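Local coordinates for Alr2269 protein (Nostoc sp., PDB 3MC9) that probably takes part in outer-membrane beta-barrel biogenesis, as a cyanobacterial Omp85 protein whose periplasmic POTRA domains are thought to handle polypeptide substrates, at residues E81-N86 with T111-N116; E103-I108 with S115-S120; P154-Q159 with Q193-A198; D163-A168 with I183-K188; K188-Q193 with L214-G219. All coordinates share one frame; numbering follows the deposited sequence.

Interaction 1: residues E81-N86 with T111-N116; sequences ETQVYN and TGFFSN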
# COMPACT_ATOMS: atom_id res chain seq x y z
N GLU A 81 -4.85 -13.46 1.97
CA GLU A 81 -4.00 -14.47 1.34
C GLU A 81 -4.37 -14.63 -0.14
O GLU A 81 -3.51 -14.69 -1.02
CB GLU A 81 -4.14 -15.80 2.07
CG GLU A 81 -2.95 -16.72 1.88
CD GLU A 81 -3.21 -18.14 2.38
OE1 GLU A 81 -3.95 -18.31 3.36
OE2 GLU A 81 -2.66 -19.08 1.80
N THR A 82 -5.68 -14.68 -0.39
CA THR A 82 -6.23 -14.77 -1.73
C THR A 82 -5.81 -13.58 -2.58
O THR A 82 -5.50 -13.73 -3.76
CB THR A 82 -7.76 -14.84 -1.68
OG1 THR A 82 -8.14 -15.98 -0.89
CG2 THR A 82 -8.37 -14.96 -3.07
N GLN A 83 -5.82 -12.39 -1.98
CA GLN A 83 -5.37 -11.17 -2.66
C GLN A 83 -3.95 -11.35 -3.18
O GLN A 83 -3.66 -11.01 -4.32
CB GLN A 83 -5.39 -9.97 -1.71
CG GLN A 83 -6.77 -9.41 -1.44
CD GLN A 83 -7.33 -8.67 -2.62
OE1 GLN A 83 -8.51 -8.78 -2.93
NE2 GLN A 83 -6.49 -7.92 -3.31
N VAL A 84 -3.07 -11.87 -2.33
CA VAL A 84 -1.68 -12.15 -2.73
C VAL A 84 -1.64 -13.16 -3.90
O VAL A 84 -1.01 -12.90 -4.93
CB VAL A 84 -0.83 -12.64 -1.54
CG1 VAL A 84 0.56 -13.10 -1.99
CG2 VAL A 84 -0.72 -11.56 -0.48
N TYR A 85 -2.33 -14.29 -3.74
CA TYR A 85 -2.30 -15.35 -4.76
C TYR A 85 -2.83 -14.86 -6.11
O TYR A 85 -2.30 -15.21 -7.15
CB TYR A 85 -3.02 -16.64 -4.30
CG TYR A 85 -2.16 -17.55 -3.42
CD1 TYR A 85 -1.05 -18.21 -3.94
CD2 TYR A 85 -2.46 -17.74 -2.07
CE1 TYR A 85 -0.27 -19.04 -3.14
CE2 TYR A 85 -1.67 -18.57 -1.27
CZ TYR A 85 -0.59 -19.22 -1.81
OH TYR A 85 0.20 -20.03 -1.00
N ASN A 86 -3.85 -13.99 -6.07
CA ASN A 86 -4.41 -13.37 -7.27
C ASN A 86 -3.45 -12.57 -8.15
O ASN A 86 -3.71 -12.42 -9.34
CB ASN A 86 -5.55 -12.41 -6.89
CG ASN A 86 -6.83 -13.12 -6.49
OD1 ASN A 86 -6.95 -14.35 -6.57
ND2 ASN A 86 -7.79 -12.33 -6.04
N THR A 111 -1.98 -4.10 -4.81
CA THR A 111 -3.32 -4.34 -4.26
C THR A 111 -3.71 -3.27 -3.24
O THR A 111 -4.89 -3.04 -3.01
CB THR A 111 -3.41 -5.70 -3.56
OG1 THR A 111 -2.64 -5.69 -2.34
CG2 THR A 111 -2.94 -6.82 -4.49
N GLY A 112 -2.73 -2.65 -2.59
CA GLY A 112 -3.00 -1.57 -1.65
C GLY A 112 -3.26 -1.98 -0.21
O GLY A 112 -3.39 -1.12 0.65
N PHE A 113 -3.35 -3.28 0.08
CA PHE A 113 -3.70 -3.71 1.43
C PHE A 113 -2.52 -3.87 2.40
O PHE A 113 -2.74 -4.09 3.59
CB PHE A 113 -4.49 -5.01 1.42
CG PHE A 113 -5.84 -4.90 0.79
CD1 PHE A 113 -6.87 -4.23 1.43
CD2 PHE A 113 -6.11 -5.50 -0.44
CE1 PHE A 113 -8.13 -4.14 0.86
CE2 PHE A 113 -7.35 -5.41 -1.02
CZ PHE A 113 -8.37 -4.74 -0.37
N PHE A 114 -1.28 -3.75 1.92
CA PHE A 114 -0.10 -4.08 2.74
C PHE A 114 0.89 -2.96 2.92
O PHE A 114 1.14 -2.20 1.99
CB PHE A 114 0.64 -5.26 2.12
CG PHE A 114 -0.26 -6.39 1.79
CD1 PHE A 114 -0.63 -7.30 2.77
CD2 PHE A 114 -0.78 -6.52 0.52
CE1 PHE A 114 -1.49 -8.34 2.47
CE2 PHE A 114 -1.61 -7.55 0.21
CZ PHE A 114 -1.98 -8.46 1.18
N SER A 115 1.48 -2.88 4.12
CA SER A 115 2.49 -1.88 4.43
C SER A 115 3.90 -2.40 4.13
O SER A 115 4.82 -1.62 3.85
CB SER A 115 2.38 -1.44 5.90
OG SER A 115 2.26 -2.57 6.78
N ASN A 116 4.08 -3.71 4.17
CA ASN A 116 5.36 -4.33 3.83
C ASN A 116 5.16 -5.66 3.12
O ASN A 116 4.23 -6.41 3.41
CB ASN A 116 6.24 -4.51 5.08
CG ASN A 116 7.72 -4.73 4.73
OD1 ASN A 116 8.41 -5.47 5.43
ND2 ASN A 116 8.20 -4.08 3.67
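Gln83 and Thr111 mark the closest backbone approach, their CA atoms 7.3 Å apart. Residues 81-86 are regular helix, whereas 111-116 leave a helix through Gly112, whose positive phi of 88° lets the chain turn, and enter an extended course at Phe114. The N-H of Phe113 points back at Thr111 OG1 in a weak but nearly straight bond; the stronger partner of that hydroxyl is Ile108 O.

Gln83 makes the larger part of the contact, its amide resting against carbon atoms. Its chain is bent at chi2 (-72°), which swings the amide toward the second segment. There NE2 lies 3.5 Å from Phe113 CE2, at the edge of the ring and near its plane, and the amide and ring planes are turned 71° apart. This is therefore an edge contact and not a stack of amide on ring. The same NE2 is 3.8 Å from Thr111 CB, so the one nitrogen touches both the threonine and the phenylalanine edge. One helix position further on, Val84 offers CG2 to the tip of Phe114, 3.7 Å from CZ, in an oblique approach. Phe113 CB in turn rests over one face of the Phe114 ring, near its rim.

Further out, Leu80 of helix 78-87 touches both phenylalanines, Ile108 of helix 98-110 meets Val84 and Phe114, and Val69 of strand 62-71 lies against Val84. The turn thus packs on helix 78-87 just where helix 98-110 gives way to strand 114-124.

Interaction 2: residues E103-I108 with S115-S120; sequences EDINAI and SNVQAS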
# COMPACT_ATOMS: atom_id res chain seq x y z
N GLU A 103 8.78 -8.16 -9.31
CA GLU A 103 7.52 -7.82 -9.94
C GLU A 103 6.29 -8.35 -9.16
O GLU A 103 5.26 -7.68 -9.05
CB GLU A 103 7.57 -8.40 -11.33
CG GLU A 103 6.59 -7.95 -12.32
CD GLU A 103 7.04 -8.38 -13.71
OE1 GLU A 103 8.18 -8.03 -14.13
OE2 GLU A 103 6.26 -9.08 -14.38
N ASP A 104 6.40 -9.56 -8.61
CA ASP A 104 5.34 -10.11 -7.77
C ASP A 104 5.18 -9.27 -6.47
O ASP A 104 4.06 -9.01 -6.03
CB ASP A 104 5.63 -11.56 -7.39
CG ASP A 104 5.39 -12.54 -8.53
OD1 ASP A 104 4.80 -12.17 -9.60
OD2 ASP A 104 5.80 -13.71 -8.35
N ILE A 105 6.31 -8.90 -5.86
CA ILE A 105 6.32 -8.02 -4.70
C ILE A 105 5.59 -6.69 -5.02
O ILE A 105 4.67 -6.32 -4.28
CB ILE A 105 7.77 -7.76 -4.20
CG1 ILE A 105 8.33 -9.05 -3.56
CG2 ILE A 105 7.83 -6.58 -3.23
CD1 ILE A 105 9.81 -9.02 -3.20
N ASN A 106 5.95 -6.04 -6.13
CA ASN A 106 5.28 -4.81 -6.60
C ASN A 106 3.78 -4.98 -6.79
O ASN A 106 3.00 -4.10 -6.44
CB ASN A 106 5.88 -4.32 -7.93
CG ASN A 106 7.34 -3.91 -7.79
OD1 ASN A 106 7.85 -3.80 -6.68
ND2 ASN A 106 8.03 -3.70 -8.93
N ALA A 107 3.38 -6.12 -7.33
CA ALA A 107 1.97 -6.41 -7.57
C ALA A 107 1.24 -6.62 -6.24
O ALA A 107 0.11 -6.21 -6.08
CB ALA A 107 1.81 -7.60 -8.48
N ILE A 108 1.90 -7.22 -5.27
CA ILE A 108 1.29 -7.35 -3.95
C ILE A 108 1.04 -5.95 -3.34
O ILE A 108 -0.05 -5.66 -2.83
CB ILE A 108 2.12 -8.28 -3.03
CG1 ILE A 108 2.10 -9.71 -3.58
CG2 ILE A 108 1.58 -8.27 -1.60
CD1 ILE A 108 3.25 -10.61 -3.08
N SER A 115 1.48 -2.88 4.12
CA SER A 115 2.49 -1.88 4.43
C SER A 115 3.90 -2.40 4.13
O SER A 115 4.82 -1.62 3.85
CB SER A 115 2.38 -1.44 5.90
OG SER A 115 2.26 -2.57 6.78
N ASN A 116 4.08 -3.71 4.17
CA ASN A 116 5.36 -4.33 3.83
C ASN A 116 5.16 -5.66 3.12
O ASN A 116 4.23 -6.41 3.41
CB ASN A 116 6.24 -4.51 5.08
CG ASN A 116 7.72 -4.73 4.73
OD1 ASN A 116 8.41 -5.47 5.43
ND2 ASN A 116 8.20 -4.08 3.67
N VAL A 117 6.06 -5.93 2.17
CA VAL A 117 6.05 -7.14 1.37
C VAL A 117 7.48 -7.53 1.04
O VAL A 117 8.27 -6.70 0.59
CB VAL A 117 5.33 -6.91 0.02
CG1 VAL A 117 5.29 -8.22 -0.77
CG2 VAL A 117 3.94 -6.34 0.23
N GLN A 118 7.82 -8.79 1.28
CA GLN A 118 9.09 -9.32 0.81
C GLN A 118 8.95 -10.76 0.34
O GLN A 118 8.01 -11.46 0.70
CB GLN A 118 10.14 -9.23 1.91
CG GLN A 118 9.71 -9.82 3.24
CD GLN A 118 10.74 -9.61 4.35
OE1 GLN A 118 11.70 -10.38 4.49
NE2 GLN A 118 10.53 -8.58 5.15
N ALA A 119 9.92 -11.19 -0.47
CA ALA A 119 10.03 -12.57 -0.90
C ALA A 119 11.24 -13.19 -0.23
O ALA A 119 12.36 -12.65 -0.30
CB ALA A 119 10.16 -12.65 -2.39
N SER A 120 11.01 -14.33 0.43
CA SER A 120 12.06 -15.10 1.07
C SER A 120 12.16 -16.49 0.38
O SER A 120 11.25 -17.30 0.51
CB SER A 120 11.73 -15.23 2.56
OG SER A 120 12.74 -15.93 3.27
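Ile105 and Val117 form the centre of the contact, with Ile108 and Ala119 completing a set of apolar side chains. The two branches of Ile105 divide the work. CG2 lies 3.9 Å from Val117 CG1, the two side chains lying head to tail alongside one another, while the longer arm reaches along the strand until CD1 is 3.7 Å from Ala119 CB and, touching the strand backbone as well, 3.5 Å from Ala119 N. That arm is extended at its end (chi2 172°), which is how one isoleucine spans two strand positions. Ile108, one helical turn later, sets CG2 against Val117 CG2 at 3.6 Å and also lies near CG1, so both methyls of the valine are engaged.

The backbones explain this pairing. Helix 103-108 and strand 116-120 run nearly antiparallel, at 155°, with axes 8.1 Å apart at their closest. Val117 and Ala119 alternate with Gln118, whose CB points away from the helix, and residues three apart on the helix share one face. Behind them, Gln118 and Ser120 pair through their backbones with Ile133 and Ser131 of strand 127-136. Phe132 and Val134 of that strand, with Val84 and Val87, extend the apolar surroundings of Ile108.

Here two isoleucines meet alternate strand residues; a helix laid against one face of a small mixed sheet is characteristic of the POTRA fold, in which two helices pack on the sheet.

Interaction 3: residues P154-Q159 with Q193-A198; sequences PSVLPQ and QGYVLA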
# COMPACT_ATOMS: atom_id res chain seq x y z
N PRO A 154 -0.63 26.35 9.41
CA PRO A 154 -1.93 25.67 9.40
C PRO A 154 -2.54 25.54 7.99
O PRO A 154 -2.29 26.40 7.12
CB PRO A 154 -2.80 26.54 10.31
CG PRO A 154 -2.12 27.86 10.41
CD PRO A 154 -0.69 27.71 9.96
N SER A 155 -3.31 24.48 7.78
CA SER A 155 -3.91 24.19 6.47
C SER A 155 -4.87 25.30 6.05
O SER A 155 -5.61 25.82 6.87
CB SER A 155 -4.67 22.86 6.49
OG SER A 155 -5.37 22.67 5.26
N VAL A 156 -4.87 25.64 4.78
CA VAL A 156 -5.84 26.59 4.27
C VAL A 156 -7.24 25.99 4.07
O VAL A 156 -8.16 26.71 3.76
CB VAL A 156 -5.39 27.24 2.94
CG1 VAL A 156 -3.98 27.85 3.09
CG2 VAL A 156 -5.46 26.24 1.80
N LEU A 157 -7.41 24.68 4.24
CA LEU A 157 -8.73 24.07 4.08
C LEU A 157 -9.43 23.89 5.43
O LEU A 157 -8.76 23.78 6.47
CB LEU A 157 -8.66 22.74 3.34
CG LEU A 157 -8.34 22.81 1.84
CD1 LEU A 157 -8.29 21.40 1.26
CD2 LEU A 157 -9.34 23.70 1.08
N PRO A 158 -10.77 23.85 5.42
CA PRO A 158 -11.46 23.64 6.69
C PRO A 158 -10.88 22.44 7.45
O PRO A 158 -10.38 21.49 6.84
CB PRO A 158 -12.91 23.38 6.27
CG PRO A 158 -13.07 23.99 4.92
CD PRO A 158 -11.70 23.96 4.27
N GLN A 159 -10.94 22.52 8.77
CA GLN A 159 -10.36 21.50 9.65
C GLN A 159 -10.94 20.13 9.37
O GLN A 159 -10.26 19.11 9.51
CB GLN A 159 -10.62 21.86 11.13
CG GLN A 159 -9.94 20.91 12.14
CD GLN A 159 -10.91 19.92 12.77
OE1 GLN A 159 -11.57 20.23 13.74
NE2 GLN A 159 -10.97 18.71 12.22
N GLN A 193 -10.75 25.89 -4.24
CA GLN A 193 -10.55 27.04 -3.37
C GLN A 193 -9.47 28.00 -3.83
O GLN A 193 -9.11 28.92 -3.07
CB GLN A 193 -10.22 26.59 -1.95
CG GLN A 193 -11.30 25.77 -1.31
CD GLN A 193 -12.67 26.40 -1.45
OE1 GLN A 193 -12.89 27.58 -1.10
NE2 GLN A 193 -13.60 25.64 -2.00
N GLY A 194 -8.95 27.82 -5.04
CA GLY A 194 -7.94 28.74 -5.62
C GLY A 194 -6.49 28.27 -5.52
O GLY A 194 -5.60 28.93 -6.04
N TYR A 195 -6.25 27.12 -4.88
CA TYR A 195 -4.90 26.55 -4.69
C TYR A 195 -4.68 25.46 -5.74
O TYR A 195 -4.80 24.27 -5.48
CB TYR A 195 -4.76 26.00 -3.27
CG TYR A 195 -4.88 27.11 -2.25
CD1 TYR A 195 -6.13 27.56 -1.83
CD2 TYR A 195 -3.75 27.75 -1.73
CE1 TYR A 195 -6.25 28.63 -0.92
CE2 TYR A 195 -3.85 28.80 -0.83
CZ TYR A 195 -5.11 29.25 -0.43
OH TYR A 195 -5.25 30.28 0.50
N VAL A 196 -4.39 25.92 -6.97
CA VAL A 196 -4.40 25.03 -8.12
C VAL A 196 -3.07 24.31 -8.34
O VAL A 196 -2.92 23.59 -9.34
CB VAL A 196 -4.81 25.79 -9.38
CG1 VAL A 196 -6.18 26.50 -9.19
CG2 VAL A 196 -3.74 26.81 -9.77
N LEU A 197 -2.10 24.49 -7.43
CA LEU A 197 -0.77 23.89 -7.58
C LEU A 197 -0.43 23.01 -6.38
O LEU A 197 0.71 22.67 -6.16
CB LEU A 197 0.29 25.00 -7.74
CG LEU A 197 0.11 25.83 -9.01
CD1 LEU A 197 1.08 27.02 -9.10
CD2 LEU A 197 0.24 24.92 -10.23
N ALA A 198 -1.45 22.66 -5.60
CA ALA A 198 -1.31 21.90 -4.37
C ALA A 198 -0.86 20.46 -4.67
O ALA A 198 -1.41 19.83 -5.55
CB ALA A 198 -2.64 21.89 -3.62
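Val156 meets the Tyr195 ring over one face, and its side chain can be followed outward from CB. CB itself lies 3.9 Å from Tyr195 OH, at the phenolic end of the ring. From there the two methyls part. CG1 stays beside the hydroxyl, 3.8 Å from OH, whereas CG2 reaches over the middle of the ring, 3.7 Å from its centroid and only 12° off the ring normal. That is a CH-pi contact of nearly ideal placement. Its origin can be read from the first torsion, which is -53° to CG1 and leaves CG2 between the backbone N and the carbonyl carbon, from where it projects onto the aromatic face. The valine and the tyrosine reach out to meet each other, each from its own loop.

A second, smaller touch follows at the next residue: Leu157 CD2 comes within 3.7 Å of Gln193 CG, apolar carbon against the aliphatic part of the glutamine, the two chains crossing obliquely. The leucine backbone is held by an ST turn, in which Leu157 N donates to Ser155 OG at 3.0 Å. On the other side, Gly194 is the C-prime residue of a Schellman motif, with Tyr195 N returning to Tyr190 O; its positive phi of 100° ends the helix and sends the chain off toward Tyr195.

Leu157 also packs on Leu186 and Tyr190 of helix 176-192. The contact therefore brings the loop leading to helix 161-166 against the turn that joins helix 176-192 to strand 199-206, with Ala198 likewise resting on Tyr190.

Interaction 4: residues D163-A168 with I183-K188; sequences DEIFRA and IKELTK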
# COMPACT_ATOMS: atom_id res chain seq x y z
N ASP A 163 -11.70 14.46 7.12
CA ASP A 163 -12.80 13.57 7.54
C ASP A 163 -13.91 13.47 6.50
O ASP A 163 -14.36 12.39 6.20
CB ASP A 163 -13.40 14.01 8.89
CG ASP A 163 -12.41 13.87 10.05
OD1 ASP A 163 -11.51 12.99 10.00
OD2 ASP A 163 -12.55 14.66 11.02
N GLU A 164 -14.32 14.59 5.91
CA GLU A 164 -15.40 14.57 4.92
C GLU A 164 -15.05 13.66 3.74
O GLU A 164 -15.88 12.92 3.25
CB GLU A 164 -15.76 15.98 4.39
CG GLU A 164 -15.75 17.07 5.44
CD GLU A 164 -16.37 18.41 4.99
OE1 GLU A 164 -16.38 18.70 3.76
OE2 GLU A 164 -16.82 19.17 5.88
N ILE A 165 -13.80 13.72 3.29
CA ILE A 165 -13.38 12.94 2.13
C ILE A 165 -13.10 11.48 2.47
O ILE A 165 -13.46 10.60 1.73
CB ILE A 165 -12.13 13.54 1.45
CG1 ILE A 165 -12.42 14.97 0.98
CG2 ILE A 165 -11.69 12.67 0.27
CD1 ILE A 165 -11.19 15.74 0.64
N PHE A 166 -12.44 11.24 3.60
CA PHE A 166 -11.90 9.92 3.91
C PHE A 166 -12.77 9.11 4.91
O PHE A 166 -12.57 7.91 5.08
CB PHE A 166 -10.46 10.08 4.44
CG PHE A 166 -9.49 10.57 3.39
CD1 PHE A 166 -8.99 9.69 2.43
CD2 PHE A 166 -9.07 11.90 3.35
CE1 PHE A 166 -8.09 10.13 1.45
CE2 PHE A 166 -8.17 12.36 2.36
CZ PHE A 166 -7.68 11.46 1.41
N ARG A 167 -13.74 9.78 5.53
CA ARG A 167 -14.63 9.19 6.56
C ARG A 167 -15.09 7.77 6.23
O ARG A 167 -15.01 6.87 7.06
CB ARG A 167 -15.87 10.07 6.74
CG ARG A 167 -16.46 10.05 8.11
CD ARG A 167 -17.76 10.83 8.16
NE ARG A 167 -17.55 12.28 8.28
CZ ARG A 167 -18.05 13.21 7.47
NH1 ARG A 167 -18.82 12.89 6.43
NH2 ARG A 167 -17.77 14.49 7.70
N ALA A 168 -15.58 7.61 5.01
CA ALA A 168 -16.15 6.36 4.53
C ALA A 168 -15.17 5.18 4.62
O ALA A 168 -15.60 4.04 4.68
CB ALA A 168 -16.63 6.55 3.08
N ILE A 183 -7.23 11.19 -2.14
CA ILE A 183 -6.19 12.20 -2.33
C ILE A 183 -6.47 13.04 -3.56
O ILE A 183 -6.31 14.25 -3.57
CB ILE A 183 -4.77 11.56 -2.40
CG1 ILE A 183 -4.37 11.06 -1.00
CG2 ILE A 183 -3.76 12.61 -2.92
CD1 ILE A 183 -3.14 10.10 -0.96
N LYS A 184 -6.92 12.39 -4.61
CA LYS A 184 -7.33 13.07 -5.83
C LYS A 184 -8.50 14.03 -5.57
O LYS A 184 -8.55 15.13 -6.10
CB LYS A 184 -7.74 12.06 -6.90
CG LYS A 184 -6.55 11.27 -7.48
CD LYS A 184 -6.78 10.88 -8.94
CE LYS A 184 -5.45 10.64 -9.67
NZ LYS A 184 -4.94 11.87 -10.39
N GLU A 185 -9.45 13.57 -4.77
CA GLU A 185 -10.57 14.43 -4.39
C GLU A 185 -10.08 15.63 -3.53
O GLU A 185 -10.52 16.75 -3.76
CB GLU A 185 -11.64 13.57 -3.71
CG GLU A 185 -12.93 14.30 -3.38
CD GLU A 185 -14.02 13.37 -2.85
OE1 GLU A 185 -13.89 12.13 -2.98
OE2 GLU A 185 -15.03 13.88 -2.32
N LEU A 186 -9.14 15.41 -2.61
CA LEU A 186 -8.50 16.51 -1.83
C LEU A 186 -7.85 17.56 -2.75
O LEU A 186 -8.06 18.76 -2.59
CB LEU A 186 -7.37 15.94 -0.96
CG LEU A 186 -7.11 16.43 0.47
CD1 LEU A 186 -5.60 16.23 0.85
CD2 LEU A 186 -7.59 17.85 0.75
N THR A 187 -7.06 17.06 -3.69
CA THR A 187 -6.39 17.88 -4.69
C THR A 187 -7.37 18.77 -5.44
O THR A 187 -7.12 19.96 -5.60
CB THR A 187 -5.66 16.97 -5.70
OG1 THR A 187 -4.68 16.22 -5.00
CG2 THR A 187 -5.01 17.76 -6.80
N LYS A 188 -8.47 18.18 -5.90
CA LYS A 188 -9.55 18.95 -6.54
C LYS A 188 -10.18 19.98 -5.58
O LYS A 188 -10.52 21.08 -6.01
CB LYS A 188 -10.60 17.99 -7.09
CG LYS A 188 -11.78 18.67 -7.78
CD LYS A 188 -11.34 19.62 -8.87
CE LYS A 188 -12.52 19.94 -9.81
NZ LYS A 188 -13.64 20.60 -9.08
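Ile165 and Leu186 make the closest backbone approach, 7.2 Å between CA atoms, where helix 163-166 and helix 183-188 face each other. Ile165 uses both of its branches. Its CD1 reaches the backbone of the second helix, 3.7 Å from Leu186 CA, and lies 4.1 Å from Leu186 CG. Its CG2 instead lies beside the carbon chain of Glu185, 4.0 Å from CD. With CG anti to the backbone N (chi1 -174°) and the chain extended beyond it, Glu185 runs its carbons past the isoleucine methyl, pointing back toward the helix from which the isoleucine comes.

Phe166 adds the deeper half of the contact. Its CZ lies 3.6 Å from Ile183 N and 4.1 Å from Ile183 CG1, the backbone amide approaching the ring obliquely. Ile165 CG2 sits over the centre of one face of that ring, so the two neighbours on the first helix pack on each other. In the second helix, Ile183 O takes both Thr187 N and Thr187 OG1, from opposite faces of its carbonyl plane.

Beneath the helices lies the sheet: Phe166 touches Val143 and Leu214, Leu186 touches Ile145, and Ile183 touches Leu214. Both helices thus close over strands 142-146 and 211-217.

Interaction 5: residues K188-Q193 with L214-G219; sequences KRYQDQ and LQVAEG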
# COMPACT_ATOMS: atom_id res chain seq x y z
N LYS A 188 -8.47 18.18 -5.90
CA LYS A 188 -9.55 18.95 -6.54
C LYS A 188 -10.18 19.98 -5.58
O LYS A 188 -10.52 21.08 -6.01
CB LYS A 188 -10.60 17.99 -7.09
CG LYS A 188 -11.78 18.67 -7.78
CD LYS A 188 -11.34 19.62 -8.87
CE LYS A 188 -12.52 19.94 -9.81
NZ LYS A 188 -13.64 20.60 -9.08
N ARG A 189 -10.31 19.65 -4.30
CA ARG A 189 -10.79 20.65 -3.34
C ARG A 189 -9.83 21.84 -3.19
O ARG A 189 -10.27 22.98 -3.09
CB ARG A 189 -11.07 20.04 -1.97
CG ARG A 189 -12.32 19.18 -1.92
CD ARG A 189 -13.60 19.97 -1.74
NE ARG A 189 -13.55 20.77 -0.52
CZ ARG A 189 -13.42 22.10 -0.46
NH1 ARG A 189 -13.35 22.82 -1.58
NH2 ARG A 189 -13.37 22.73 0.72
N TYR A 190 -8.52 21.59 -3.14
CA TYR A 190 -7.57 22.70 -3.14
C TYR A 190 -7.80 23.57 -4.34
O TYR A 190 -7.87 24.78 -4.24
CB TYR A 190 -6.11 22.22 -3.17
CG TYR A 190 -5.64 21.79 -1.83
CD1 TYR A 190 -5.45 22.72 -0.83
CD2 TYR A 190 -5.43 20.47 -1.54
CE1 TYR A 190 -5.03 22.36 0.41
CE2 TYR A 190 -5.00 20.09 -0.30
CZ TYR A 190 -4.82 21.05 0.67
OH TYR A 190 -4.39 20.68 1.91
N GLN A 191 -7.92 22.93 -5.49
CA GLN A 191 -8.10 23.65 -6.72
C GLN A 191 -9.36 24.53 -6.69
O GLN A 191 -9.32 25.71 -7.05
CB GLN A 191 -8.15 22.68 -7.89
CG GLN A 191 -8.34 23.36 -9.24
CD GLN A 191 -8.39 22.37 -10.37
OE1 GLN A 191 -7.40 21.69 -10.66
NE2 GLN A 191 -9.53 22.26 -11.01
N ASP A 192 -10.48 23.95 -6.25
CA ASP A 192 -11.74 24.68 -6.11
C ASP A 192 -11.59 25.94 -5.28
O ASP A 192 -12.21 26.94 -5.56
CB ASP A 192 -12.78 23.81 -5.43
CG ASP A 192 -13.28 22.71 -6.33
OD1 ASP A 192 -13.16 22.82 -7.57
OD2 ASP A 192 -13.80 21.73 -5.80
N GLN A 193 -10.75 25.89 -4.24
CA GLN A 193 -10.55 27.04 -3.37
C GLN A 193 -9.47 28.00 -3.83
O GLN A 193 -9.11 28.92 -3.07
CB GLN A 193 -10.22 26.59 -1.95
CG GLN A 193 -11.30 25.77 -1.31
CD GLN A 193 -12.67 26.40 -1.45
OE1 GLN A 193 -12.89 27.58 -1.10
NE2 GLN A 193 -13.60 25.64 -2.00
N LEU A 214 -1.08 13.03 5.77
CA LEU A 214 -0.76 13.52 4.42
C LEU A 214 -0.13 14.90 4.52
O LEU A 214 -0.77 15.88 4.92
CB LEU A 214 -2.01 13.61 3.56
CG LEU A 214 -2.85 12.34 3.41
CD1 LEU A 214 -4.13 12.66 2.60
CD2 LEU A 214 -2.00 11.27 2.73
N GLN A 215 1.14 14.97 4.16
CA GLN A 215 1.87 16.21 4.11
C GLN A 215 1.56 16.83 2.75
O GLN A 215 1.74 16.15 1.75
CB GLN A 215 3.35 15.86 4.22
CG GLN A 215 4.25 16.95 4.69
CD GLN A 215 5.55 16.37 5.27
OE1 GLN A 215 6.44 15.93 4.53
NE2 GLN A 215 5.65 16.34 6.59
N VAL A 216 1.10 18.08 2.73
CA VAL A 216 0.70 18.78 1.51
C VAL A 216 1.41 20.12 1.39
O VAL A 216 1.45 20.90 2.34
CB VAL A 216 -0.83 19.04 1.48
CG1 VAL A 216 -1.23 19.70 0.17
CG2 VAL A 216 -1.60 17.77 1.66
N ALA A 217 2.00 20.37 0.22
CA ALA A 217 2.51 21.69 -0.14
C ALA A 217 1.32 22.39 -0.77
O ALA A 217 1.01 22.17 -1.91
CB ALA A 217 3.66 21.59 -1.14
N GLU A 218 0.62 23.19 0.02
CA GLU A 218 -0.65 23.77 -0.41
C GLU A 218 -0.46 24.91 -1.37
O GLU A 218 -1.30 25.13 -2.23
CB GLU A 218 -1.42 24.27 0.82
CG GLU A 218 -1.73 23.14 1.79
CD GLU A 218 -2.70 23.53 2.88
OE1 GLU A 218 -2.64 24.67 3.36
OE2 GLU A 218 -3.50 22.65 3.27
N GLY A 219 0.62 25.66 -1.22
CA GLY A 219 0.78 26.88 -1.96
C GLY A 219 0.15 28.04 -1.23
O GLY A 219 -0.60 27.85 -0.25
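Val216 is the first residue of 214-219 to touch the helix. Its CG1 lies 3.8 Å from Tyr190 CE2 and 3.7 Å from Tyr190 OH, approaching the ring obliquely, the valine reaching out from the strand and the tyrosine from the helix. Ala217 then turns its CB away, as the alternation of a strand requires.

Glu218 follows as the strand ends, and its extended side chain reaches the tyrosine. With chi1 at -60° and the chain straight beyond CG, the carboxylate comes to the edge of the ring, in its plane. There Tyr190 OH donates to Glu218 OE2 at 2.6 Å. The hydroxyl reaches that oxygen on its anti side, 20° out of the carboxylate plane, and ring and carboxylate planes stand 66° apart. Ser155 OG also bonds OE2, and Val156 N bonds OE1, so both oxygens are gripped.

Tyr190 itself is buried, packed further by Leu157, Ala198 and Ile145. A tyrosine packed among apolar residues brings its hydroxyl to a buried carboxylate with three hydrogen-bonding partners around it, which suggests that the carboxylate is largely compensated; these bonds would probably favour its charged form while tying helix 176-192, the end of strand 211-217 and the loop at 155-156 together.

The five contacts fall into two groups, one for each sheet of the chain. Interactions 1 and 2 have centres 8 Å apart, share Ser115 and Asn116 on strand 114-124, and lie in the four-stranded sheet domain. Interactions 3, 4 and 5 follow later in the sequence, in the domain with the three-stranded sheet. There interaction 4 is nested inside the loop closed by interaction 3, while 3 and 5, about 4 Å apart between centres, alternate along the chain and share Gln193; helix 176-192 serves both 4 and 5. No contact of one group touches the other, and centres are 24 to 35 Å apart between them, consistent with two consecutive POTRA domains, each with its own core.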